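Local coordinates for protein phosphoribosylglycinamide synthetase (Anaerococcus prevotii, PDB 4DIM) that is probably an ATP-dependent ligase of the ATP-grasp superfamily, expected to bind ATP and a metal ion such as manganese, at residues K118-N123 against I250-L255; Q199-K204 against I295-M300; V207-P212 against V312-K317; A282-E287 against I374-V379. One frame throughout, in Å; residues are numbered along the deposited sequence.

Contacts 2, 3 and 4 all reach the large antiparallel sheet, whereas contact 1 joins the ends of two helices about 21 Å from contact 2, centre to centre. Contacts 2 and 3 form one neighbourhood: their centres are about 6 Å apart, their strands 194-203 and 206-219 are sheet neighbours, and both pack aromatic rings against successive helices. Every touching residue of contact 2 is buried; contact 3 is more open, with its tryptophan partly exposed. Contact 4, nearest the middle of the chain, lies on strand 375-381 of the same sheet and relies on sulfur, amide and aliphatic groups. In contact 1 an exposed tyrosine shields a buried alanine.

Contact 1: K118-N123 against I250-L255; sequences KKYNVN and IKALGL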
loop_
_atom_site.group_PDB
_atom_site.type_symbol
_atom_site.label_atom_id
_atom_site.label_comp_id
_atom_site.label_asym_id
_atom_site.label_seq_id
_atom_site.Cartn_x
_atom_site.Cartn_y
_atom_site.Cartn_z
ATOM N N LYS A 118 4.831 -21.469 -1.972
ATOM C CA LYS A 118 5.544 -22.671 -2.452
ATOM C C LYS A 118 4.538 -23.660 -3.048
ATOM O O LYS A 118 4.785 -24.192 -4.133
ATOM C CB LYS A 118 6.426 -23.363 -1.363
ATOM C CG LYS A 118 5.712 -23.868 -0.103
ATOM C CD LYS A 118 6.470 -25.005 0.620
ATOM C CE LYS A 118 7.959 -24.798 0.871
ATOM N NZ LYS A 118 8.537 -25.882 1.731
ATOM N N LYS A 119 3.378 -23.818 -2.379
ATOM C CA LYS A 119 2.295 -24.743 -2.728
ATOM C C LYS A 119 1.702 -24.431 -4.107
ATOM O O LYS A 119 1.494 -25.335 -4.919
ATOM C CB LYS A 119 1.191 -24.659 -1.656
ATOM C CG LYS A 119 0.046 -25.617 -1.856
ATOM C CD LYS A 119 -1.143 -25.275 -0.975
ATOM C CE LYS A 119 -2.344 -26.102 -1.374
ATOM N NZ LYS A 119 -3.518 -25.811 -0.517
ATOM N N TYR A 120 1.417 -23.146 -4.336
ATOM C CA TYR A 120 0.846 -22.619 -5.581
ATOM C C TYR A 120 1.930 -22.122 -6.555
ATOM O O TYR A 120 1.587 -21.673 -7.659
ATOM C CB TYR A 120 -0.180 -21.510 -5.277
ATOM C CG TYR A 120 -1.458 -22.078 -4.701
ATOM C CD1 TYR A 120 -2.383 -22.719 -5.514
ATOM C CD2 TYR A 120 -1.670 -22.118 -3.330
ATOM C CE1 TYR A 120 -3.506 -23.347 -4.983
ATOM C CE2 TYR A 120 -2.847 -22.635 -2.800
ATOM C CZ TYR A 120 -3.744 -23.291 -3.626
ATOM O OH TYR A 120 -4.865 -23.922 -3.140
ATOM N N ASN A 121 3.227 -22.285 -6.196
ATOM C CA ASN A 121 4.357 -21.980 -7.062
ATOM C C ASN A 121 4.345 -20.521 -7.525
ATOM O O ASN A 121 4.307 -20.221 -8.722
ATOM C CB ASN A 121 4.369 -22.946 -8.284
ATOM C CG ASN A 121 5.635 -22.863 -9.112
ATOM O OD1 ASN A 121 6.712 -22.494 -8.635
ATOM N ND2 ASN A 121 5.542 -23.168 -10.366
ATOM N N VAL A 122 4.367 -19.624 -6.568
ATOM C CA VAL A 122 4.427 -18.184 -6.813
ATOM C C VAL A 122 5.851 -17.747 -6.560
ATOM O O VAL A 122 6.423 -18.136 -5.556
ATOM C CB VAL A 122 3.405 -17.432 -5.916
ATOM C CG1 VAL A 122 3.656 -15.916 -5.909
ATOM C CG2 VAL A 122 1.976 -17.740 -6.373
ATOM N N ASN A 123 6.420 -16.953 -7.463
ATOM C CA ASN A 123 7.776 -16.426 -7.330
ATOM C C ASN A 123 7.858 -15.527 -6.161
ATOM O O ASN A 123 7.125 -14.530 -6.074
ATOM C CB ASN A 123 8.219 -15.634 -8.555
ATOM C CG ASN A 123 8.403 -16.414 -9.804
ATOM O OD1 ASN A 123 8.381 -17.642 -9.809
ATOM N ND2 ASN A 123 8.562 -15.697 -10.892
ATOM N N ILE A 250 -2.960 -13.810 -5.784
ATOM C CA ILE A 250 -4.319 -13.495 -5.375
ATOM C C ILE A 250 -5.056 -14.768 -5.100
ATOM O O ILE A 250 -5.707 -14.884 -4.063
ATOM C CB ILE A 250 -5.021 -12.631 -6.458
ATOM C CG1 ILE A 250 -4.524 -11.154 -6.332
ATOM C CG2 ILE A 250 -6.535 -12.712 -6.331
ATOM C CD1 ILE A 250 -4.725 -10.345 -7.536
ATOM N N LYS A 251 -4.927 -15.730 -5.992
ATOM C CA LYS A 251 -5.606 -17.010 -5.841
ATOM C C LYS A 251 -4.900 -17.892 -4.791
ATOM O O LYS A 251 -5.601 -18.412 -3.926
ATOM C CB LYS A 251 -5.757 -17.737 -7.173
ATOM C CG LYS A 251 -6.951 -18.721 -7.158
ATOM C CD LYS A 251 -7.748 -18.804 -8.494
ATOM C CE LYS A 251 -9.226 -19.122 -8.301
ATOM N NZ LYS A 251 -9.488 -20.572 -8.007
ATOM N N ALA A 252 -3.538 -17.957 -4.764
ATOM C CA ALA A 252 -2.772 -18.715 -3.723
ATOM C C ALA A 252 -3.202 -18.358 -2.284
ATOM O O ALA A 252 -3.250 -19.223 -1.406
ATOM C CB ALA A 252 -1.266 -18.469 -3.857
ATOM N N LEU A 253 -3.516 -17.092 -2.064
ATOM C CA LEU A 253 -3.930 -16.548 -0.783
ATOM C C LEU A 253 -5.458 -16.411 -0.609
ATOM O O LEU A 253 -5.898 -16.132 0.506
ATOM C CB LEU A 253 -3.280 -15.176 -0.644
ATOM C CG LEU A 253 -1.766 -15.183 -0.588
ATOM C CD1 LEU A 253 -1.253 -13.809 -0.795
ATOM C CD2 LEU A 253 -1.265 -15.721 0.739
ATOM N N GLY A 254 -6.243 -16.577 -1.673
ATOM C CA GLY A 254 -7.697 -16.510 -1.585
ATOM C C GLY A 254 -8.287 -15.124 -1.402
ATOM O O GLY A 254 -9.344 -14.981 -0.774
ATOM N N LEU A 255 -7.635 -14.093 -1.974
ATOM C CA LEU A 255 -8.152 -12.748 -1.860
ATOM C C LEU A 255 -9.328 -12.548 -2.787
ATOM O O LEU A 255 -9.288 -13.036 -3.910
ATOM C CB LEU A 255 -7.093 -11.696 -2.177
ATOM C CG LEU A 255 -6.104 -11.367 -1.083
ATOM C CD1 LEU A 255 -4.999 -12.355 -1.082
ATOM C CD2 LEU A 255 -5.480 -10.031 -1.320
#
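Ala252 is the residue of 250-255 that packs against Tyr120 and Val122. Ahead of it, Ile250 supplies its carbonyl to the N-H of Leu255 (Leu255 N to Ile250 O 3.0 Å), while its side chain turns to Val202 of strand 194-203. Lys251 likewise accepts from Gly254 N. At Ala252 the methyl CB lies 3.5 Å from Tyr120 CB and 4.2 Å from Val122 CG2. Its CA makes an off-centre CH-pi contact with the Tyr120 ring, 4.0 Å from the centroid and 30° off the normal. The ring is brought alongside by a chi1 of -73°, which sets CG beside the backbone N and opposite the carbonyl carbon. Leu253 faces the other way, onto Phe117 of helix 110-120. With positive phi, Gly254 ends helix 236-253 in a Schellman motif, as Asn121 does for helix 110-120. Between the two segments themselves the contact is apolar, a methyl and a CA-H against a ring, and the polar ties lie one or two turns earlier in helix 236-253, where Lys248 NZ bonds Asn121 O and Glu245 OE1 accepts from Asn123 N.

Contact 2: Q199-K204 against I295-M300; sequences QAFVYK and IEYYKM
Phe201 receives the methyl of Met300, a selenomethionine here, over one face of its ring. This CH-pi contact is well centred: Met300 CE stands 4.0 Å from the Phe201 centroid and only 9° off the normal. The chain bends at its CG-SE bond (chi3 64°), bringing the methyl over the ring while Met300 CB approaches the rim at Phe201 CZ, 4.1 Å away. The second apolar partner is Tyr297, whose CE1 comes 3.3 Å from Phe201 CD1. These two rings meet obliquely, planes at 56°, with the side chains sliding past one another in opposite directions. Strand 194-203, which carries Phe201, runs between strands 206-219 and 258-267 in the large antiparallel sheet, in the part that belongs to the ATP-grasp region, and helix 297-305 is laid against it through these side chains. Among polar groups, Tyr297 OH lies in the plane of the Phe201 ring at its edge, and 3.1 Å from Ala200 O. Gln199, two residues earlier and on the same face of the strand, turns its amide to Asn261, His213 and the backbone N of Gly281. Within 295-300 itself, Lys299 NZ forms a salt bridge with Glu296 OE2 at 2.9 Å, approaching from above the carboxylate plane.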
loop_
_atom_site.group_PDB
_atom_site.type_symbol
_atom_site.label_atom_id
_atom_site.label_comp_id
_atom_site.label_asym_id
_atom_site.label_seq_id
_atom_site.Cartn_x
_atom_site.Cartn_y
_atom_site.Cartn_z
ATOM N N GLN A 199 -0.704 -2.460 -8.406
ATOM C CA GLN A 199 -2.065 -2.370 -7.912
ATOM C C GLN A 199 -2.892 -3.373 -8.653
ATOM O O GLN A 199 -2.636 -3.643 -9.823
ATOM C CB GLN A 199 -2.699 -0.967 -8.110
ATOM C CG GLN A 199 -2.055 0.198 -7.376
ATOM C CD GLN A 199 -1.975 0.067 -5.875
ATOM O OE1 GLN A 199 -2.957 0.258 -5.164
ATOM N NE2 GLN A 199 -0.815 -0.289 -5.357
ATOM N N ALA A 200 -3.895 -3.899 -8.009
ATOM C CA ALA A 200 -4.802 -4.814 -8.659
ATOM C C ALA A 200 -6.148 -4.708 -7.991
ATOM O O ALA A 200 -6.314 -3.968 -7.025
ATOM C CB ALA A 200 -4.271 -6.241 -8.652
ATOM N N PHE A 201 -7.129 -5.330 -8.590
ATOM C CA PHE A 201 -8.480 -5.279 -8.069
ATOM C C PHE A 201 -9.122 -6.604 -8.406
ATOM O O PHE A 201 -9.061 -7.006 -9.565
ATOM C CB PHE A 201 -9.221 -4.093 -8.702
ATOM C CG PHE A 201 -10.556 -3.770 -8.095
ATOM C CD1 PHE A 201 -10.685 -2.754 -7.159
ATOM C CD2 PHE A 201 -11.701 -4.414 -8.525
ATOM C CE1 PHE A 201 -11.930 -2.411 -6.647
ATOM C CE2 PHE A 201 -12.939 -4.092 -7.988
ATOM C CZ PHE A 201 -13.045 -3.077 -7.072
ATOM N N VAL A 202 -9.658 -7.305 -7.398
ATOM C CA VAL A 202 -10.321 -8.592 -7.588
ATOM C C VAL A 202 -11.846 -8.478 -7.200
ATOM O O VAL A 202 -12.188 -7.967 -6.157
ATOM C CB VAL A 202 -9.561 -9.754 -6.875
ATOM C CG1 VAL A 202 -9.348 -9.501 -5.394
ATOM C CG2 VAL A 202 -10.240 -11.102 -7.115
ATOM N N TYR A 203 -12.741 -8.938 -8.083
ATOM C CA TYR A 203 -14.209 -8.909 -7.861
ATOM C C TYR A 203 -14.849 -10.184 -8.379
ATOM O O TYR A 203 -14.750 -10.475 -9.569
ATOM C CB TYR A 203 -14.809 -7.703 -8.587
ATOM C CG TYR A 203 -16.319 -7.671 -8.600
ATOM C CD1 TYR A 203 -17.037 -7.515 -7.425
ATOM C CD2 TYR A 203 -17.027 -7.668 -9.799
ATOM C CE1 TYR A 203 -18.426 -7.411 -7.435
ATOM C CE2 TYR A 203 -18.411 -7.541 -9.822
ATOM C CZ TYR A 203 -19.110 -7.440 -8.636
ATOM O OH TYR A 203 -20.470 -7.279 -8.629
ATOM N N LYS A 204 -15.501 -10.939 -7.501
ATOM C CA LYS A 204 -16.137 -12.219 -7.843
ATOM C C LYS A 204 -15.105 -13.152 -8.500
ATOM O O LYS A 204 -15.383 -13.821 -9.496
ATOM C CB LYS A 204 -17.375 -12.022 -8.730
ATOM C CG LYS A 204 -18.485 -11.238 -8.054
ATOM C CD LYS A 204 -19.596 -10.944 -9.060
ATOM C CE LYS A 204 -20.891 -10.504 -8.416
ATOM N NZ LYS A 204 -21.749 -11.661 -8.071
ATOM N N ILE A 295 -10.599 6.196 -14.756
ATOM C CA ILE A 295 -11.733 5.679 -13.991
ATOM C C ILE A 295 -11.864 6.395 -12.636
ATOM O O ILE A 295 -11.065 7.288 -12.304
ATOM C CB ILE A 295 -11.579 4.140 -13.772
ATOM C CG1 ILE A 295 -10.274 3.801 -13.028
ATOM C CG2 ILE A 295 -11.708 3.367 -15.071
ATOM C CD1 ILE A 295 -10.177 2.459 -12.555
ATOM N N GLU A 296 -12.930 6.010 -11.893
ATOM C CA GLU A 296 -13.258 6.410 -10.516
ATOM C C GLU A 296 -13.108 5.152 -9.640
ATOM O O GLU A 296 -14.018 4.327 -9.545
ATOM C CB GLU A 296 -14.669 6.992 -10.469
ATOM C CG GLU A 296 -14.788 8.267 -11.280
ATOM C CD GLU A 296 -16.173 8.872 -11.253
ATOM O OE1 GLU A 296 -17.050 8.411 -12.025
ATOM O OE2 GLU A 296 -16.388 9.789 -10.427
ATOM N N TYR A 297 -11.912 4.978 -9.097
ATOM C CA TYR A 297 -11.468 3.807 -8.374
ATOM C C TYR A 297 -11.900 3.825 -6.918
ATOM O O TYR A 297 -12.301 2.777 -6.427
ATOM C CB TYR A 297 -9.961 3.737 -8.508
ATOM C CG TYR A 297 -9.344 2.451 -8.042
ATOM C CD1 TYR A 297 -9.786 1.229 -8.528
ATOM C CD2 TYR A 297 -8.217 2.456 -7.228
ATOM C CE1 TYR A 297 -9.153 0.040 -8.175
ATOM C CE2 TYR A 297 -7.614 1.274 -6.825
ATOM C CZ TYR A 297 -8.065 0.066 -7.322
ATOM O OH TYR A 297 -7.420 -1.098 -6.997
ATOM N N TYR A 298 -11.948 4.996 -6.238
ATOM C CA TYR A 298 -12.558 5.033 -4.906
ATOM C C TYR A 298 -14.009 4.678 -4.969
ATOM O O TYR A 298 -14.530 4.206 -3.969
ATOM C CB TYR A 298 -12.431 6.379 -4.225
ATOM C CG TYR A 298 -11.022 6.768 -3.811
ATOM C CD1 TYR A 298 -10.372 6.115 -2.763
ATOM C CD2 TYR A 298 -10.353 7.824 -4.434
ATOM C CE1 TYR A 298 -9.091 6.491 -2.367
ATOM C CE2 TYR A 298 -9.067 8.185 -4.063
ATOM C CZ TYR A 298 -8.474 7.578 -2.974
ATOM O OH TYR A 298 -7.269 8.079 -2.543
ATOM N N LYS A 299 -14.684 4.949 -6.091
ATOM C CA LYS A 299 -16.100 4.632 -6.274
ATOM C C LYS A 299 -16.274 3.164 -6.480
ATOM O O LYS A 299 -17.257 2.624 -6.014
ATOM C CB LYS A 299 -16.719 5.413 -7.440
ATOM C CG LYS A 299 -16.989 6.850 -7.056
ATOM C CD LYS A 299 -17.777 7.577 -8.083
ATOM C CE LYS A 299 -18.008 8.992 -7.629
ATOM N NZ LYS A 299 -18.692 9.806 -8.658
HETATM N N MSE A 300 -15.304 2.508 -7.136
HETATM C CA MSE A 300 -15.300 1.054 -7.350
HETATM C C MSE A 300 -15.108 0.365 -6.018
HETATM O O MSE A 300 -15.798 -0.615 -5.722
HETATM C CB MSE A 300 -14.183 0.621 -8.330
HETATM C CG MSE A 300 -14.482 0.951 -9.774
HETATM SE SE MSE A 300 -12.996 0.808 -10.949
HETATM C CE MSE A 300 -12.746 -1.098 -10.726
#

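Contact 3: V207-P212 against V312-K317; sequences VLFVMP and VFWSQK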
loop_
_atom_site.group_PDB
_atom_site.type_symbol
_atom_site.label_atom_id
_atom_site.label_comp_id
_atom_site.label_asym_id
_atom_site.label_seq_id
_atom_site.Cartn_x
_atom_site.Cartn_y
_atom_site.Cartn_z
ATOM N N VAL A 207 -9.764 -10.934 -11.641
ATOM C CA VAL A 207 -8.792 -9.869 -11.466
ATOM C C VAL A 207 -8.969 -8.939 -12.667
ATOM O O VAL A 207 -8.663 -9.301 -13.817
ATOM C CB VAL A 207 -7.365 -10.428 -11.326
ATOM C CG1 VAL A 207 -6.330 -9.301 -11.260
ATOM C CG2 VAL A 207 -7.275 -11.322 -10.099
ATOM N N LEU A 208 -9.524 -7.763 -12.398
ATOM C CA LEU A 208 -9.809 -6.756 -13.419
ATOM C C LEU A 208 -8.545 -6.244 -14.069
ATOM O O LEU A 208 -8.505 -6.018 -15.283
ATOM C CB LEU A 208 -10.548 -5.586 -12.773
ATOM C CG LEU A 208 -11.867 -5.964 -12.067
ATOM C CD1 LEU A 208 -12.650 -4.739 -11.710
ATOM C CD2 LEU A 208 -12.712 -6.924 -12.906
ATOM N N PHE A 209 -7.529 -6.016 -13.265
ATOM C CA PHE A 209 -6.265 -5.539 -13.789
ATOM C C PHE A 209 -5.108 -5.783 -12.825
ATOM O O PHE A 209 -5.295 -6.136 -11.672
ATOM C CB PHE A 209 -6.363 -4.022 -14.102
ATOM C CG PHE A 209 -6.552 -3.161 -12.881
ATOM C CD1 PHE A 209 -5.471 -2.757 -12.124
ATOM C CD2 PHE A 209 -7.812 -2.737 -12.503
ATOM C CE1 PHE A 209 -5.651 -1.979 -10.999
ATOM C CE2 PHE A 209 -7.987 -1.989 -11.358
ATOM C CZ PHE A 209 -6.904 -1.605 -10.621
ATOM N N VAL A 210 -3.914 -5.595 -13.336
ATOM C CA VAL A 210 -2.672 -5.544 -12.592
ATOM C C VAL A 210 -1.931 -4.357 -13.204
ATOM O O VAL A 210 -1.672 -4.333 -14.412
ATOM C CB VAL A 210 -1.838 -6.838 -12.534
ATOM C CG1 VAL A 210 -0.680 -6.674 -11.566
ATOM C CG2 VAL A 210 -2.699 -8.015 -12.104
HETATM N N MSE A 211 -1.721 -3.319 -12.388
HETATM C CA MSE A 211 -1.062 -2.115 -12.848
HETATM C C MSE A 211 0.302 -1.934 -12.168
HETATM O O MSE A 211 0.365 -1.350 -11.090
HETATM C CB MSE A 211 -1.943 -0.888 -12.573
HETATM C CG MSE A 211 -1.416 0.395 -13.264
HETATM SE SE MSE A 211 -2.247 1.972 -12.520
HETATM C CE MSE A 211 -1.267 1.992 -11.002
ATOM N N PRO A 212 1.406 -2.292 -12.852
ATOM C CA PRO A 212 2.739 -2.015 -12.289
ATOM C C PRO A 212 2.984 -0.520 -12.103
ATOM O O PRO A 212 2.389 0.297 -12.785
ATOM C CB PRO A 212 3.696 -2.621 -13.334
ATOM C CG PRO A 212 2.881 -3.656 -14.018
ATOM C CD PRO A 212 1.500 -3.120 -14.072
ATOM N N VAL A 312 -19.648 -1.000 -13.261
ATOM C CA VAL A 312 -20.342 0.203 -13.749
ATOM C C VAL A 312 -19.342 1.345 -13.984
ATOM O O VAL A 312 -19.526 2.142 -14.910
ATOM C CB VAL A 312 -21.421 0.602 -12.694
ATOM C CG1 VAL A 312 -21.859 2.068 -12.812
ATOM C CG2 VAL A 312 -22.606 -0.343 -12.788
ATOM N N PHE A 313 -18.311 1.430 -13.116
ATOM C CA PHE A 313 -17.249 2.435 -13.204
ATOM C C PHE A 313 -16.093 1.939 -14.073
ATOM O O PHE A 313 -15.521 2.753 -14.784
ATOM C CB PHE A 313 -16.727 2.811 -11.809
ATOM C CG PHE A 313 -17.809 3.219 -10.844
ATOM C CD1 PHE A 313 -18.413 4.464 -10.944
ATOM C CD2 PHE A 313 -18.351 2.301 -9.961
ATOM C CE1 PHE A 313 -19.516 4.793 -10.154
ATOM C CE2 PHE A 313 -19.457 2.623 -9.182
ATOM C CZ PHE A 313 -20.013 3.878 -9.257
ATOM N N TRP A 314 -15.751 0.630 -14.024
ATOM C CA TRP A 314 -14.668 0.011 -14.821
ATOM C C TRP A 314 -15.013 -0.013 -16.320
ATOM O O TRP A 314 -14.125 -0.025 -17.157
ATOM C CB TRP A 314 -14.385 -1.441 -14.316
ATOM C CG TRP A 314 -13.301 -2.203 -15.041
ATOM C CD1 TRP A 314 -13.449 -3.369 -15.738
ATOM C CD2 TRP A 314 -11.908 -1.843 -15.150
ATOM N NE1 TRP A 314 -12.229 -3.787 -16.231
ATOM C CE2 TRP A 314 -11.272 -2.855 -15.905
ATOM C CE3 TRP A 314 -11.130 -0.796 -14.638
ATOM C CZ2 TRP A 314 -9.913 -2.805 -16.220
ATOM C CZ3 TRP A 314 -9.775 -0.777 -14.913
ATOM C CH2 TRP A 314 -9.189 -1.745 -15.738
ATOM N N SER A 315 -16.296 -0.036 -16.659
ATOM C CA SER A 315 -16.741 -0.049 -18.053
ATOM C C SER A 315 -16.647 1.352 -18.698
ATOM O O SER A 315 -16.810 1.455 -19.913
ATOM C CB SER A 315 -18.168 -0.579 -18.145
ATOM O OG SER A 315 -19.074 0.282 -17.478
ATOM N N GLN A 316 -16.383 2.422 -17.906
ATOM C CA GLN A 316 -16.206 3.779 -18.441
ATOM C C GLN A 316 -14.721 4.109 -18.551
ATOM O O GLN A 316 -14.352 5.273 -18.648
ATOM C CB GLN A 316 -16.918 4.808 -17.537
ATOM C CG GLN A 316 -18.425 4.588 -17.381
ATOM C CD GLN A 316 -19.122 4.501 -18.723
ATOM O OE1 GLN A 316 -18.885 5.324 -19.617
ATOM N NE2 GLN A 316 -19.950 3.472 -18.932
ATOM N N LYS A 317 -13.866 3.094 -18.573
ATOM C CA LYS A 317 -12.450 3.334 -18.635
ATOM C C LYS A 317 -12.070 3.839 -20.013
ATOM O O LYS A 317 -12.778 3.584 -20.984
ATOM C CB LYS A 317 -11.661 2.064 -18.265
ATOM C CG LYS A 317 -11.698 0.911 -19.291
ATOM C CD LYS A 317 -10.629 -0.136 -18.995
ATOM C CE LYS A 317 -9.276 0.259 -19.577
ATOM N NZ LYS A 317 -8.239 -0.796 -19.401
#
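Trp314 extends toward the sheet because its CG stands opposite the backbone N (chi1 180°), and Phe209 meets it with CG held between backbone N and carbonyl carbon (chi1 66°). The two rings are near parallel, planes at 29°, but slid so far apart that they scarcely overlap, with centroids 5.3 Å apart. What touches is the rim of each: Phe209 CD2 lies 3.7 Å from Trp314 CH2. Leu208 takes one indole face, its CB 4.2 Å above the plane toward the rim, and Lys317 CD lies over the opposite face, so the indole is clasped between two aliphatic groups. Leu208 O also comes 3.6 Å from Trp314 CZ2. Tyr293, from helix 285-293, meets the Trp314 ring edge-to-face and also touches Phe209. Thus the short helix 311-314 is fastened to strand 206-219 of the large antiparallel sheet, beside Phe201 of the adjacent strand 194-203, with Met300 of helix 297-305 packing on Leu208.

Contact 4: A282-E287 against I374-V379; sequences ANCLPE and IGQIIV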
loop_
_atom_site.group_PDB
_atom_site.type_symbol
_atom_site.label_atom_id
_atom_site.label_comp_id
_atom_site.label_asym_id
_atom_site.label_seq_id
_atom_site.Cartn_x
_atom_site.Cartn_y
_atom_site.Cartn_z
ATOM N N ALA A 282 -1.144 3.312 -0.530
ATOM C CA ALA A 282 -1.174 4.702 -0.064
ATOM C C ALA A 282 -0.427 5.575 -1.018
ATOM O O ALA A 282 -0.087 5.128 -2.095
ATOM C CB ALA A 282 -0.556 4.794 1.315
ATOM N N ASN A 283 -0.207 6.832 -0.631
ATOM C CA ASN A 283 0.667 7.792 -1.279
ATOM C C ASN A 283 0.301 8.091 -2.696
ATOM O O ASN A 283 1.171 8.122 -3.566
ATOM C CB ASN A 283 2.110 7.278 -1.201
ATOM C CG ASN A 283 2.502 6.864 0.185
ATOM O OD1 ASN A 283 2.987 5.745 0.411
ATOM N ND2 ASN A 283 2.260 7.735 1.150
ATOM N N CYS A 284 -0.995 8.328 -2.911
ATOM C CA CYS A 284 -1.627 8.687 -4.178
ATOM C C CYS A 284 -1.702 7.552 -5.177
ATOM O O CYS A 284 -2.083 7.787 -6.327
ATOM C CB CYS A 284 -0.968 9.920 -4.781
ATOM S SG CYS A 284 -0.864 11.304 -3.614
ATOM N N LEU A 285 -1.492 6.321 -4.755
ATOM C CA LEU A 285 -1.656 5.232 -5.713
ATOM C C LEU A 285 -3.116 5.103 -6.224
ATOM O O LEU A 285 -3.271 4.878 -7.410
ATOM C CB LEU A 285 -1.142 3.916 -5.175
ATOM C CG LEU A 285 0.392 3.879 -5.099
ATOM C CD1 LEU A 285 0.890 2.827 -4.167
ATOM C CD2 LEU A 285 1.008 3.566 -6.467
ATOM N N PRO A 286 -4.200 5.369 -5.476
ATOM C CA PRO A 286 -5.541 5.295 -6.106
ATOM C C PRO A 286 -5.751 6.377 -7.164
ATOM O O PRO A 286 -6.387 6.157 -8.180
ATOM C CB PRO A 286 -6.502 5.469 -4.931
ATOM C CG PRO A 286 -5.661 5.323 -3.707
ATOM C CD PRO A 286 -4.295 5.696 -4.047
ATOM N N GLU A 287 -5.140 7.529 -6.933
ATOM C CA GLU A 287 -5.125 8.646 -7.864
ATOM C C GLU A 287 -4.339 8.256 -9.129
ATOM O O GLU A 287 -4.778 8.617 -10.211
ATOM C CB GLU A 287 -4.523 9.904 -7.197
ATOM C CG GLU A 287 -5.425 10.560 -6.156
ATOM C CD GLU A 287 -5.596 9.922 -4.790
ATOM O OE1 GLU A 287 -4.790 9.033 -4.443
ATOM O OE2 GLU A 287 -6.528 10.328 -4.054
ATOM N N ILE A 374 5.151 17.875 3.854
ATOM C CA ILE A 374 4.539 19.214 3.826
ATOM C C ILE A 374 3.268 19.187 2.956
ATOM O O ILE A 374 2.317 19.927 3.211
ATOM C CB ILE A 374 5.559 20.269 3.331
ATOM C CG1 ILE A 374 6.676 20.453 4.389
ATOM C CG2 ILE A 374 4.889 21.611 2.970
ATOM C CD1 ILE A 374 7.915 19.586 4.164
ATOM N N GLY A 375 3.256 18.332 1.953
ATOM C CA GLY A 375 2.114 18.216 1.062
ATOM C C GLY A 375 2.351 17.175 0.006
ATOM O O GLY A 375 3.226 16.314 0.158
ATOM N N GLN A 376 1.592 17.277 -1.083
ATOM C CA GLN A 376 1.727 16.371 -2.214
ATOM C C GLN A 376 1.233 17.006 -3.485
ATOM O O GLN A 376 0.331 17.852 -3.459
ATOM C CB GLN A 376 0.983 15.056 -1.982
ATOM C CG GLN A 376 -0.539 15.194 -1.969
ATOM C CD GLN A 376 -1.205 13.970 -1.433
ATOM O OE1 GLN A 376 -0.619 13.151 -0.735
ATOM N NE2 GLN A 376 -2.464 13.860 -1.666
ATOM N N ILE A 377 1.828 16.560 -4.593
ATOM C CA ILE A 377 1.574 17.012 -5.950
ATOM C C ILE A 377 1.245 15.817 -6.812
ATOM O O ILE A 377 1.984 14.838 -6.800
ATOM C CB ILE A 377 2.823 17.738 -6.539
ATOM C CG1 ILE A 377 3.231 18.977 -5.687
ATOM C CG2 ILE A 377 2.586 18.131 -8.015
ATOM C CD1 ILE A 377 4.616 19.435 -5.953
ATOM N N ILE A 378 0.196 15.942 -7.637
ATOM C CA ILE A 378 -0.154 14.932 -8.607
ATOM C C ILE A 378 -0.334 15.608 -9.967
ATOM O O ILE A 378 -1.092 16.559 -10.108
ATOM C CB ILE A 378 -1.381 14.074 -8.251
ATOM C CG1 ILE A 378 -1.360 13.644 -6.808
ATOM C CG2 ILE A 378 -1.429 12.842 -9.201
ATOM C CD1 ILE A 378 -2.584 13.034 -6.385
ATOM N N VAL A 379 0.362 15.062 -10.965
ATOM C CA VAL A 379 0.285 15.502 -12.353
ATOM C C VAL A 379 0.030 14.287 -13.252
ATOM O O VAL A 379 0.269 13.143 -12.839
ATOM C CB VAL A 379 1.510 16.280 -12.803
ATOM C CG1 VAL A 379 1.741 17.478 -11.884
ATOM C CG2 VAL A 379 2.746 15.390 -12.866
#
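The amide of Gln376 has Cys284 SG above one side of its plane, almost over CD: the sulfur is 3.5 Å from Gln376 CD and 3.4 Å from Gln376 OE1. A chi1 of 69° sets Gln376 CG between backbone N and carbonyl carbon, and the chain, extended beyond it, carries the amide to the sulfur. At the amide's nitrogen end, NE2 is hydrogen-bonded to Glu353 OE2 of neighbouring strand 351-356, which helps fix how the flat group is turned. The carboxylate of Glu287 is bonded through OE2 to Tyr298 OH. Cys284, third residue of a type I' turn from Ala282 to Leu285, is also the N-cap of helix 285-293, and this helix start rests on strand 375-381 of the large antiparallel sheet. Alternate strand residues, Gln376 and Ile378, point to segment 282-287, while Ile377 packs on helix 384-395. The apolar part belongs to Ile378, whose CD1 reaches 3.7 Å from Cys284 SG and 3.8 Å from Glu287 CB, the Glu287 and Ile378 side chains crossing at about a right angle.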